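Aspartate aminotransferase (Giardia lamblia, PDB 3MEB) probably catalyses the pyridoxal-phosphate-dependent, reversible transfer of an amino group from L-aspartate to 2-oxoglutarate, giving oxaloacetate and L-glutamate, and works as a homodimer. Local coordinates at residues Asp46-Gly57 against Ser410-Ser421; Ala71-Ile79 against Tyr331-Leu342. One frame throughout, in Å; residues are numbered along the deposited sequence.

Contact 1: Asp46-Gly57 against Ser410-Ser421. With EDO (1,2-ethanediol), chain F; SO4 (sulfate ion), chain C.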
loop_
_atom_site.group_PDB
_atom_site.type_symbol
_atom_site.label_atom_id
_atom_site.label_comp_id
_atom_site.label_asym_id
_atom_site.label_seq_id
_atom_site.Cartn_x
_atom_site.Cartn_y
_atom_site.Cartn_z
ATOM N N ASP A 46 25.936 -8.608 10.139
ATOM C CA ASP A 46 27.301 -8.374 10.628
ATOM C C ASP A 46 27.458 -8.967 12.041
ATOM O O ASP A 46 26.690 -8.646 12.958
ATOM C CB ASP A 46 27.605 -6.859 10.585
ATOM C CG ASP A 46 29.094 -6.537 10.701
ATOM O OD1 ASP A 46 29.744 -7.132 11.576
ATOM O OD2 ASP A 46 29.616 -5.666 9.936
ATOM N N THR A 47 28.451 -9.841 12.212
ATOM C CA THR A 47 28.682 -10.516 13.517
ATOM C C THR A 47 29.568 -9.725 14.491
ATOM O O THR A 47 29.765 -10.173 15.637
ATOM C CB THR A 47 29.367 -11.890 13.329
ATOM O OG1 THR A 47 30.563 -11.715 12.561
ATOM C CG2 THR A 47 28.430 -12.870 12.612
ATOM N N ASN A 48 30.130 -8.590 14.041
ATOM C CA ASN A 48 31.028 -7.773 14.883
ATOM C C ASN A 48 30.220 -7.125 16.007
ATOM O O ASN A 48 29.306 -6.349 15.737
ATOM C CB ASN A 48 31.736 -6.712 14.031
ATOM C CG ASN A 48 32.767 -5.923 14.811
ATOM O OD1 ASN A 48 32.714 -5.859 16.033
ATOM N ND2 ASN A 48 33.693 -5.290 14.103
ATOM N N PRO A 49 30.534 -7.445 17.272
ATOM C CA PRO A 49 29.713 -6.913 18.352
ATOM C C PRO A 49 29.763 -5.397 18.517
ATOM O O PRO A 49 28.922 -4.851 19.204
ATOM C CB PRO A 49 30.285 -7.601 19.593
ATOM C CG PRO A 49 31.695 -7.830 19.251
ATOM C CD PRO A 49 31.639 -8.270 17.805
ATOM N N LYS A 50 30.742 -4.727 17.916
ATOM C CA LYS A 50 30.853 -3.255 17.956
ATOM C C LYS A 50 30.207 -2.518 16.759
ATOM O O LYS A 50 30.377 -1.286 16.590
ATOM C CB LYS A 50 32.333 -2.855 18.067
ATOM C CG LYS A 50 33.010 -3.254 19.380
ATOM C CD LYS A 50 34.410 -2.663 19.457
ATOM C CE LYS A 50 35.116 -3.009 20.775
ATOM N NZ LYS A 50 36.609 -3.086 20.652
ATOM N N LYS A 51 29.444 -3.251 15.962
ATOM C CA LYS A 51 28.753 -2.689 14.799
ATOM C C LYS A 51 27.818 -1.532 15.143
ATOM O O LYS A 51 27.181 -1.532 16.191
ATOM C CB LYS A 51 27.952 -3.781 14.062
ATOM C CG LYS A 51 26.846 -4.434 14.854
ATOM C CD LYS A 51 26.305 -5.579 14.040
ATOM C CE LYS A 51 24.999 -6.136 14.544
ATOM N NZ LYS A 51 24.509 -7.174 13.602
ATOM N N VAL A 52 27.721 -0.559 14.249
ATOM C CA VAL A 52 26.903 0.657 14.507
ATOM C C VAL A 52 26.082 0.920 13.258
ATOM O O VAL A 52 26.661 1.049 12.163
ATOM C CB VAL A 52 27.762 1.915 14.807
ATOM C CG1 VAL A 52 26.848 3.114 15.148
ATOM C CG2 VAL A 52 28.814 1.659 15.972
ATOM N N ASN A 53 24.756 1.028 13.405
ATOM C CA ASN A 53 23.884 1.300 12.258
ATOM C C ASN A 53 23.571 2.778 12.147
ATOM O O ASN A 53 22.810 3.291 12.942
ATOM C CB ASN A 53 22.562 0.524 12.374
ATOM C CG ASN A 53 21.684 0.652 11.121
ATOM O OD1 ASN A 53 22.052 1.320 10.134
ATOM N ND2 ASN A 53 20.509 -0.029 11.145
ATOM N N LEU A 54 24.144 3.476 11.164
ATOM C CA LEU A 54 23.916 4.939 11.057
ATOM C C LEU A 54 23.325 5.226 9.670
ATOM O O LEU A 54 23.649 6.222 9.048
ATOM C CB LEU A 54 25.239 5.708 11.243
ATOM C CG LEU A 54 25.990 5.430 12.536
ATOM C CD1 LEU A 54 27.375 6.151 12.547
ATOM C CD2 LEU A 54 25.124 5.902 13.705
ATOM N N GLY A 55 22.463 4.324 9.218
ATOM C CA GLY A 55 21.967 4.292 7.844
ATOM C C GLY A 55 20.582 4.893 7.731
ATOM O O GLY A 55 20.436 6.120 7.696
ATOM N N VAL A 56 19.584 4.028 7.679
ATOM C CA VAL A 56 18.175 4.399 7.645
ATOM C C VAL A 56 17.832 5.351 8.814
ATOM O O VAL A 56 18.280 5.153 9.952
ATOM C CB VAL A 56 17.267 3.121 7.709
ATOM C CG1 VAL A 56 15.776 3.485 7.812
ATOM C CG2 VAL A 56 17.516 2.215 6.488
ATOM N N GLY A 57 17.075 6.396 8.518
ATOM C CA GLY A 57 16.641 7.303 9.553
ATOM C C GLY A 57 15.502 6.681 10.332
ATOM O O GLY A 57 14.340 6.858 9.993
ATOM N N SER A 410 32.800 -1.774 10.870
ATOM C CA SER A 410 31.392 -2.178 10.875
ATOM C C SER A 410 30.447 -1.028 11.265
ATOM O O SER A 410 29.493 -1.218 12.000
ATOM C CB SER A 410 31.186 -3.422 11.759
ATOM O OG SER A 410 31.820 -4.600 11.209
ATOM N N ILE A 411 30.742 0.164 10.756
ATOM C CA ILE A 411 29.863 1.318 10.898
ATOM C C ILE A 411 29.173 1.581 9.556
ATOM O O ILE A 411 29.848 1.748 8.538
ATOM C CB ILE A 411 30.670 2.545 11.338
ATOM C CG1 ILE A 411 31.301 2.298 12.716
ATOM C CG2 ILE A 411 29.794 3.763 11.403
ATOM C CD1 ILE A 411 32.276 3.382 13.150
ATOM N N TYR A 412 27.833 1.611 9.558
ATOM C CA TYR A 412 27.030 1.695 8.323
ATOM C C TYR A 412 26.430 3.094 8.114
ATOM O O TYR A 412 25.558 3.531 8.862
ATOM C CB TYR A 412 25.947 0.596 8.341
ATOM C CG TYR A 412 26.567 -0.778 8.267
ATOM C CD1 TYR A 412 26.825 -1.373 7.054
ATOM C CD2 TYR A 412 26.986 -1.434 9.411
ATOM C CE1 TYR A 412 27.425 -2.611 6.973
ATOM C CE2 TYR A 412 27.599 -2.664 9.348
ATOM C CZ TYR A 412 27.818 -3.257 8.119
ATOM O OH TYR A 412 28.452 -4.495 8.031
ATOM N N LEU A 413 26.946 3.777 7.097
ATOM C CA LEU A 413 26.507 5.081 6.666
ATOM C C LEU A 413 26.032 4.998 5.238
ATOM O O LEU A 413 26.427 4.100 4.492
ATOM C CB LEU A 413 27.690 6.068 6.650
ATOM C CG LEU A 413 28.299 6.423 7.990
ATOM C CD1 LEU A 413 29.797 6.159 7.983
ATOM C CD2 LEU A 413 27.981 7.846 8.276
ATOM N N VAL A 414 25.212 5.967 4.857
ATOM C CA VAL A 414 24.847 6.165 3.464
ATOM C C VAL A 414 26.019 6.691 2.663
ATOM O O VAL A 414 26.655 7.707 3.009
ATOM C CB VAL A 414 23.656 7.122 3.330
ATOM C CG1 VAL A 414 23.405 7.470 1.859
ATOM C CG2 VAL A 414 22.433 6.512 3.988
ATOM N N LYS A 415 26.310 5.999 1.572
ATOM C CA LYS A 415 27.424 6.346 0.718
ATOM C C LYS A 415 27.310 7.765 0.152
ATOM O O LYS A 415 28.286 8.510 0.207
ATOM C CB LYS A 415 27.554 5.324 -0.398
ATOM C CG LYS A 415 28.821 5.400 -1.206
ATOM C CD LYS A 415 29.404 3.993 -1.381
ATOM C CE LYS A 415 30.026 3.791 -2.716
ATOM N NZ LYS A 415 30.910 2.575 -2.692
ATOM N N ALA A 416 26.146 8.120 -0.396
ATOM C CA ALA A 416 25.875 9.501 -0.888
ATOM C C ALA A 416 26.034 10.562 0.216
ATOM O O ALA A 416 25.242 10.621 1.176
ATOM C CB ALA A 416 24.450 9.587 -1.486
ATOM N N GLY A 417 27.075 11.371 0.098
ATOM C CA GLY A 417 27.325 12.459 1.032
ATOM C C GLY A 417 27.778 12.045 2.418
ATOM O O GLY A 417 27.957 12.889 3.305
ATOM N N GLY A 418 27.954 10.744 2.620
ATOM C CA GLY A 418 28.194 10.224 3.941
ATOM C C GLY A 418 27.099 10.626 4.919
ATOM O O GLY A 418 27.394 11.006 6.055
ATOM N N ARG A 419 25.849 10.558 4.481
ATOM C CA ARG A 419 24.717 10.850 5.338
ATOM C C ARG A 419 24.752 9.912 6.551
ATOM O O ARG A 419 24.876 8.702 6.400
ATOM C CB ARG A 419 23.400 10.705 4.573
ATOM C CG ARG A 419 22.217 11.289 5.325
ATOM C CD ARG A 419 20.869 10.888 4.773
ATOM N NE ARG A 419 20.474 9.540 5.162
ATOM C CZ ARG A 419 19.333 8.951 4.812
ATOM N NH1 ARG A 419 18.419 9.593 4.077
ATOM N NH2 ARG A 419 19.103 7.698 5.194
ATOM N N MET A 420 24.697 10.487 7.742
ATOM C CA MET A 420 24.706 9.735 8.979
ATOM C C MET A 420 23.418 9.952 9.784
ATOM O O MET A 420 23.030 11.107 10.042
ATOM C CB MET A 420 25.922 10.140 9.809
ATOM C CG MET A 420 25.985 9.582 11.245
ATOM S SD MET A 420 27.223 10.403 12.293
ATOM C CE MET A 420 28.705 9.770 11.481
ATOM N N SER A 421 22.775 8.849 10.168
ATOM C CA SER A 421 21.626 8.886 11.036
ATOM C C SER A 421 22.103 8.933 12.464
ATOM O O SER A 421 22.582 7.975 12.991
ATOM C CB SER A 421 20.728 7.684 10.860
ATOM O OG SER A 421 19.683 7.764 11.812
HETATM C C1 EDO F . 19.026 2.936 12.641
HETATM O O1 EDO F . 18.663 2.908 11.246
HETATM C C2 EDO F . 19.704 4.252 12.997
HETATM O O2 EDO F . 18.801 5.303 12.687
HETATM S S SO4 C . 15.379 7.472 5.021
HETATM O O1 SO4 C . 15.828 8.604 4.181
HETATM O O2 SO4 C . 16.492 6.714 5.574
HETATM O O3 SO4 C . 14.533 8.001 6.065
HETATM O O4 SO4 C . 14.586 6.627 4.156
HETATM O O HOH W 1 34.616 -5.665 11.137
HETATM O O HOH W 2 22.178 8.155 7.064
#
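The ring of Tyr-412 is met at its edge, in plane, by Asp-46 OD2 and by the backbone oxygen of Val-52, while Lys-406 of helix 399-409 touches the Tyr-412 side chain. The carboxylate of Asp-46 stands almost upright to that ring, the planes 84° apart. Asp-46 OD2 accepts two hydrogen bonds, from Tyr-412 OH at 2.5 Å on its anti lone pair and from Ser-410 OG at 2.8 Å on the syn side, somewhat out of plane. CG of Asp-46 lies trans to the main-chain nitrogen (chi1 -164°); from there OD1 accepts from Asn-48 N, two residues on, in an Asx turn, so both oxygens are engaged.

The guanidinium of Arg-419 has water 2 at its edge, in plane, and Phe-392 in a cation-pi contact. Arg-419 NH2 donates to Gly-55 O at 3.2 Å, from above the carbonyl plane. NH1 and NH2 each grip one oxygen of a sulfate, which Gly-57 N also binds.

Between these ends lies the two-stranded parallel sheet of 52-54 and 411-413, in the small domain of the aminotransferase fold. Val-52 uses both its N and its O toward the partner strand, the N donating to Ser-410 O and the O accepting from Tyr-412 N. On the face of Val-52 and Ile-411, Leu-54 CD1 lies alongside Ile-411 CG2 (3.6 Å) and Met-420 CG (3.9 Å).

Asn-213, which binds pyridoxal phosphate, hydrogen-bonds both Arg-419 and the sulfate. In related aminotransferases the equivalent arginine binds the substrate alpha-carboxylate; the sulfate, probably from the crystallisation liquor, may occupy that carboxylate's place.

Contact 2: Ala71-Ile79 against Tyr331-Leu342; sequences AVKEAEAII and YIVQVIVHDKRL
Ile-332 enters helix 70-81 as a knob into a hole formed by Val-72, Ala-75, Glu-76 and Ile-79, the central element of a steep helix-on-helix packing. The axes of 71-79 and 331-337 run 107° apart and approach to 9.0 Å, consistent with the small Ala-75, whose CA is nearest that of Ile-332.

The apolar contacts spread from that alanine. Ala-75 CB meets Ile-332 CG2 and Ile-336 CG1, both at 3.9 Å, and it also touches Val-335 CG1. The two branches of Ile-332 divide the work: CG2 lies against Val-72 and Ala-75, whereas CG1 continues past Ile-79 CD1 to bring CD1 up to Glu-76. Ile-79 carries CG1 between its main-chain nitrogen and carbonyl carbon (chi1 65°), which sends CD1 to Tyr-331 CB and Ile-332 CG1 while Ile-79 CG2 meets Val-335 CG2 at 3.7 Å. Toward the outer side, Ile-78 and Val-335 run antiparallel to each other as they pass, with Ile-78 CD1 3.6 Å from Val-335 CG1. Ile-78 and Leu-342 instead meet tip to tip through their CD1 methyls.

Polar interactions occupy the margins. Glu-76 OE2 makes a salt bridge with Lys-88 of the second subunit and accepts from His-328, so this edge of the packing adjoins the dimer interface. Asp-339 caps helix 340-370, its OD1 accepting from Leu-342 N. On the same helix Arg-341 reaches back to Glu-74 in an end-on, two-nitrogen salt bridge. The carboxylate and guanidinium planes are 70° apart: Arg-341 NH2 meets Glu-74 OE1 and Arg-341 NH1 meets Glu-74 OE2, each at 3.2 Å, with the nitrogens above the carboxylate plane and Leu-342 CD2 resting 3.8 Å above one guanidinium face, offset toward its rim.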
loop_
_atom_site.group_PDB
_atom_site.type_symbol
_atom_site.label_atom_id
_atom_site.label_comp_id
_atom_site.label_asym_id
_atom_site.label_seq_id
_atom_site.Cartn_x
_atom_site.Cartn_y
_atom_site.Cartn_z
ATOM N N ALA A 71 3.068 6.784 23.968
ATOM C CA ALA A 71 1.719 7.086 23.442
ATOM C C ALA A 71 1.207 5.991 22.531
ATOM O O ALA A 71 0.036 5.616 22.625
ATOM C CB ALA A 71 1.674 8.436 22.735
ATOM N N VAL A 72 2.084 5.455 21.670
ATOM C CA VAL A 72 1.752 4.301 20.801
ATOM C C VAL A 72 1.503 3.014 21.607
ATOM O O VAL A 72 0.554 2.257 21.330
ATOM C CB VAL A 72 2.834 4.126 19.702
ATOM C CG1 VAL A 72 2.582 2.872 18.856
ATOM C CG2 VAL A 72 2.918 5.466 18.834
ATOM N N LYS A 73 2.307 2.777 22.643
ATOM C CA LYS A 73 2.053 1.635 23.493
ATOM C C LYS A 73 0.628 1.721 24.076
ATOM O O LYS A 73 -0.107 0.728 24.104
ATOM C CB LYS A 73 3.126 1.528 24.606
ATOM N N GLU A 74 0.221 2.904 24.540
ATOM C CA GLU A 74 -1.133 3.083 25.107
ATOM C C GLU A 74 -2.231 2.860 24.068
ATOM O O GLU A 74 -3.259 2.233 24.352
ATOM C CB GLU A 74 -1.300 4.487 25.712
ATOM C CG GLU A 74 -0.358 4.761 26.897
ATOM C CD GLU A 74 -1.029 4.756 28.228
ATOM O OE1 GLU A 74 -2.130 4.192 28.378
ATOM O OE2 GLU A 74 -0.434 5.342 29.140
ATOM N N ALA A 75 -2.020 3.421 22.874
ATOM C CA ALA A 75 -2.945 3.256 21.783
ATOM C C ALA A 75 -3.110 1.777 21.441
ATOM O O ALA A 75 -4.218 1.290 21.198
ATOM C CB ALA A 75 -2.458 4.039 20.564
ATOM N N GLU A 76 -1.995 1.065 21.366
ATOM C CA GLU A 76 -2.049 -0.363 21.058
ATOM C C GLU A 76 -2.918 -1.113 22.019
ATOM O O GLU A 76 -3.724 -1.944 21.599
ATOM C CB GLU A 76 -0.662 -1.028 21.062
ATOM C CG GLU A 76 0.052 -1.049 19.718
ATOM C CD GLU A 76 -0.627 -1.876 18.657
ATOM O OE1 GLU A 76 -1.628 -2.589 18.901
ATOM O OE2 GLU A 76 -0.145 -1.789 17.530
ATOM N N ALA A 77 -2.715 -0.894 23.311
ATOM C CA ALA A 77 -3.534 -1.557 24.309
ATOM C C ALA A 77 -5.018 -1.232 24.103
ATOM O O ALA A 77 -5.879 -2.095 24.331
ATOM C CB ALA A 77 -3.097 -1.176 25.701
ATOM N N ILE A 78 -5.329 0.010 23.706
ATOM C CA ILE A 78 -6.718 0.367 23.521
ATOM C C ILE A 78 -7.287 -0.406 22.325
ATOM O O ILE A 78 -8.357 -1.041 22.413
ATOM C CB ILE A 78 -6.917 1.894 23.291
ATOM C CG1 ILE A 78 -6.693 2.677 24.587
ATOM C CG2 ILE A 78 -8.339 2.196 22.711
ATOM C CD1 ILE A 78 -6.463 4.170 24.379
ATOM N N ILE A 79 -6.594 -0.360 21.186
ATOM C CA ILE A 79 -7.204 -0.898 19.975
ATOM C C ILE A 79 -7.130 -2.415 19.971
ATOM O O ILE A 79 -7.965 -3.048 19.359
ATOM C CB ILE A 79 -6.588 -0.322 18.668
ATOM C CG1 ILE A 79 -5.122 -0.731 18.521
ATOM C CG2 ILE A 79 -6.706 1.167 18.666
ATOM C CD1 ILE A 79 -4.445 -0.167 17.253
ATOM N N TYR A 331 -5.669 3.671 13.041
ATOM C CA TYR A 331 -6.208 3.488 14.402
ATOM C C TYR A 331 -5.272 4.071 15.469
ATOM O O TYR A 331 -5.691 4.862 16.352
ATOM C CB TYR A 331 -6.439 1.991 14.656
ATOM C CG TYR A 331 -7.678 1.327 14.034
ATOM C CD1 TYR A 331 -8.841 2.036 13.755
ATOM C CD2 TYR A 331 -7.701 -0.063 13.831
ATOM C CE1 TYR A 331 -9.989 1.384 13.235
ATOM C CE2 TYR A 331 -8.809 -0.706 13.330
ATOM C CZ TYR A 331 -9.955 0.003 13.022
ATOM O OH TYR A 331 -11.050 -0.695 12.542
ATOM N N ILE A 332 -3.977 3.774 15.369
ATOM C CA ILE A 332 -3.045 4.299 16.382
ATOM C C ILE A 332 -3.059 5.835 16.390
ATOM O O ILE A 332 -3.217 6.450 17.442
ATOM C CB ILE A 332 -1.618 3.722 16.208
ATOM C CG1 ILE A 332 -1.675 2.182 16.434
ATOM C CG2 ILE A 332 -0.576 4.392 17.166
ATOM C CD1 ILE A 332 -0.373 1.474 16.038
ATOM N N VAL A 333 -2.893 6.443 15.213
ATOM C CA VAL A 333 -2.828 7.891 15.106
ATOM C C VAL A 333 -4.092 8.584 15.611
ATOM O O VAL A 333 -4.017 9.566 16.378
ATOM C CB VAL A 333 -2.511 8.321 13.656
ATOM C CG1 VAL A 333 -2.606 9.842 13.485
ATOM C CG2 VAL A 333 -1.163 7.791 13.254
ATOM N N GLN A 334 -5.256 8.086 15.207
ATOM C CA GLN A 334 -6.497 8.717 15.577
ATOM C C GLN A 334 -6.768 8.569 17.082
ATOM O O GLN A 334 -7.260 9.498 17.725
ATOM C CB GLN A 334 -7.652 8.171 14.714
ATOM C CG GLN A 334 -8.267 6.855 15.123
ATOM C CD GLN A 334 -9.295 6.417 14.098
ATOM O OE1 GLN A 334 -9.126 6.678 12.898
ATOM N NE2 GLN A 334 -10.378 5.783 14.557
ATOM N N VAL A 335 -6.437 7.404 17.630
ATOM C CA VAL A 335 -6.634 7.171 19.073
ATOM C C VAL A 335 -5.762 8.139 19.932
ATOM O O VAL A 335 -6.207 8.666 20.972
ATOM C CB VAL A 335 -6.379 5.692 19.434
ATOM C CG1 VAL A 335 -6.176 5.503 20.998
ATOM C CG2 VAL A 335 -7.550 4.802 18.894
ATOM N N ILE A 336 -4.529 8.342 19.515
ATOM C CA ILE A 336 -3.625 9.272 20.174
ATOM C C ILE A 336 -4.164 10.709 20.059
ATOM O O ILE A 336 -4.340 11.409 21.070
ATOM C CB ILE A 336 -2.176 9.176 19.600
ATOM C CG1 ILE A 336 -1.535 7.842 20.028
ATOM C CG2 ILE A 336 -1.318 10.356 20.108
ATOM C CD1 ILE A 336 -0.209 7.457 19.357
ATOM N N VAL A 337 -4.416 11.144 18.832
ATOM C CA VAL A 337 -4.703 12.565 18.583
ATOM C C VAL A 337 -6.014 13.064 19.231
ATOM O O VAL A 337 -6.109 14.204 19.685
ATOM C CB VAL A 337 -4.659 12.877 17.076
ATOM C CG1 VAL A 337 -5.249 14.280 16.787
ATOM C CG2 VAL A 337 -3.239 12.764 16.592
ATOM N N HIS A 338 -7.009 12.197 19.327
ATOM C CA HIS A 338 -8.307 12.593 19.888
ATOM C C HIS A 338 -8.421 12.348 21.392
ATOM O O HIS A 338 -9.491 12.554 21.954
ATOM C CB HIS A 338 -9.428 11.835 19.141
ATOM C CG HIS A 338 -9.568 12.263 17.710
ATOM N ND1 HIS A 338 -10.304 13.367 17.346
ATOM C CD2 HIS A 338 -9.058 11.751 16.566
ATOM C CE1 HIS A 338 -10.258 13.503 16.031
ATOM N NE2 HIS A 338 -9.502 12.536 15.534
ATOM N N ASP A 339 -7.354 11.875 22.036
ATOM C CA ASP A 339 -7.344 11.759 23.503
ATOM C C ASP A 339 -6.354 12.809 24.033
ATOM O O ASP A 339 -5.174 12.779 23.700
ATOM C CB ASP A 339 -6.965 10.344 23.923
ATOM C CG ASP A 339 -7.008 10.141 25.395
ATOM O OD1 ASP A 339 -6.066 10.576 26.076
ATOM O OD2 ASP A 339 -7.974 9.499 25.877
ATOM N N LYS A 340 -6.853 13.765 24.811
ATOM C CA LYS A 340 -6.036 14.884 25.292
ATOM C C LYS A 340 -4.757 14.390 25.997
ATOM O O LYS A 340 -3.683 14.923 25.735
ATOM C CB LYS A 340 -6.844 15.784 26.265
ATOM N N ARG A 341 -4.878 13.382 26.877
ATOM C CA ARG A 341 -3.729 12.841 27.622
ATOM C C ARG A 341 -2.724 12.163 26.682
ATOM O O ARG A 341 -1.517 12.362 26.790
ATOM C CB ARG A 341 -4.176 11.800 28.668
ATOM C CG ARG A 341 -3.038 11.314 29.588
ATOM C CD ARG A 341 -3.501 10.327 30.679
ATOM N NE ARG A 341 -3.860 9.031 30.083
ATOM C CZ ARG A 341 -3.054 7.968 29.966
ATOM N NH1 ARG A 341 -1.791 7.982 30.416
ATOM N NH2 ARG A 341 -3.538 6.866 29.402
ATOM N N LEU A 342 -3.210 11.344 25.766
ATOM C CA LEU A 342 -2.287 10.684 24.842
ATOM C C LEU A 342 -1.627 11.668 23.873
ATOM O O LEU A 342 -0.468 11.471 23.515
ATOM C CB LEU A 342 -2.943 9.531 24.089
ATOM C CG LEU A 342 -3.518 8.401 24.915
ATOM C CD1 LEU A 342 -4.027 7.312 23.968
ATOM C CD2 LEU A 342 -2.474 7.875 25.882
#

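Contact 2 is nested along the chain inside the loop closed by contact 1: 46-57 comes first, then 71-79, then 331-342, and finally 410-421. Strand 52-54 and helix 70-81 follow each other, yet the contact centres lie 32 Å apart and their nearest atoms about 15 Å apart, without touching. Neither contact uses the seven-stranded mixed sheet. Contact 1 ties an early segment to a late one through a separate parallel strand pair and reaches the cofactor pocket through Arg-419; contact 2 joins helices beside the second subunit. The chain between 46-57 and 71-79 thus joins what is probably the substrate-carboxylate side of the active site to a helix bordering the second subunit.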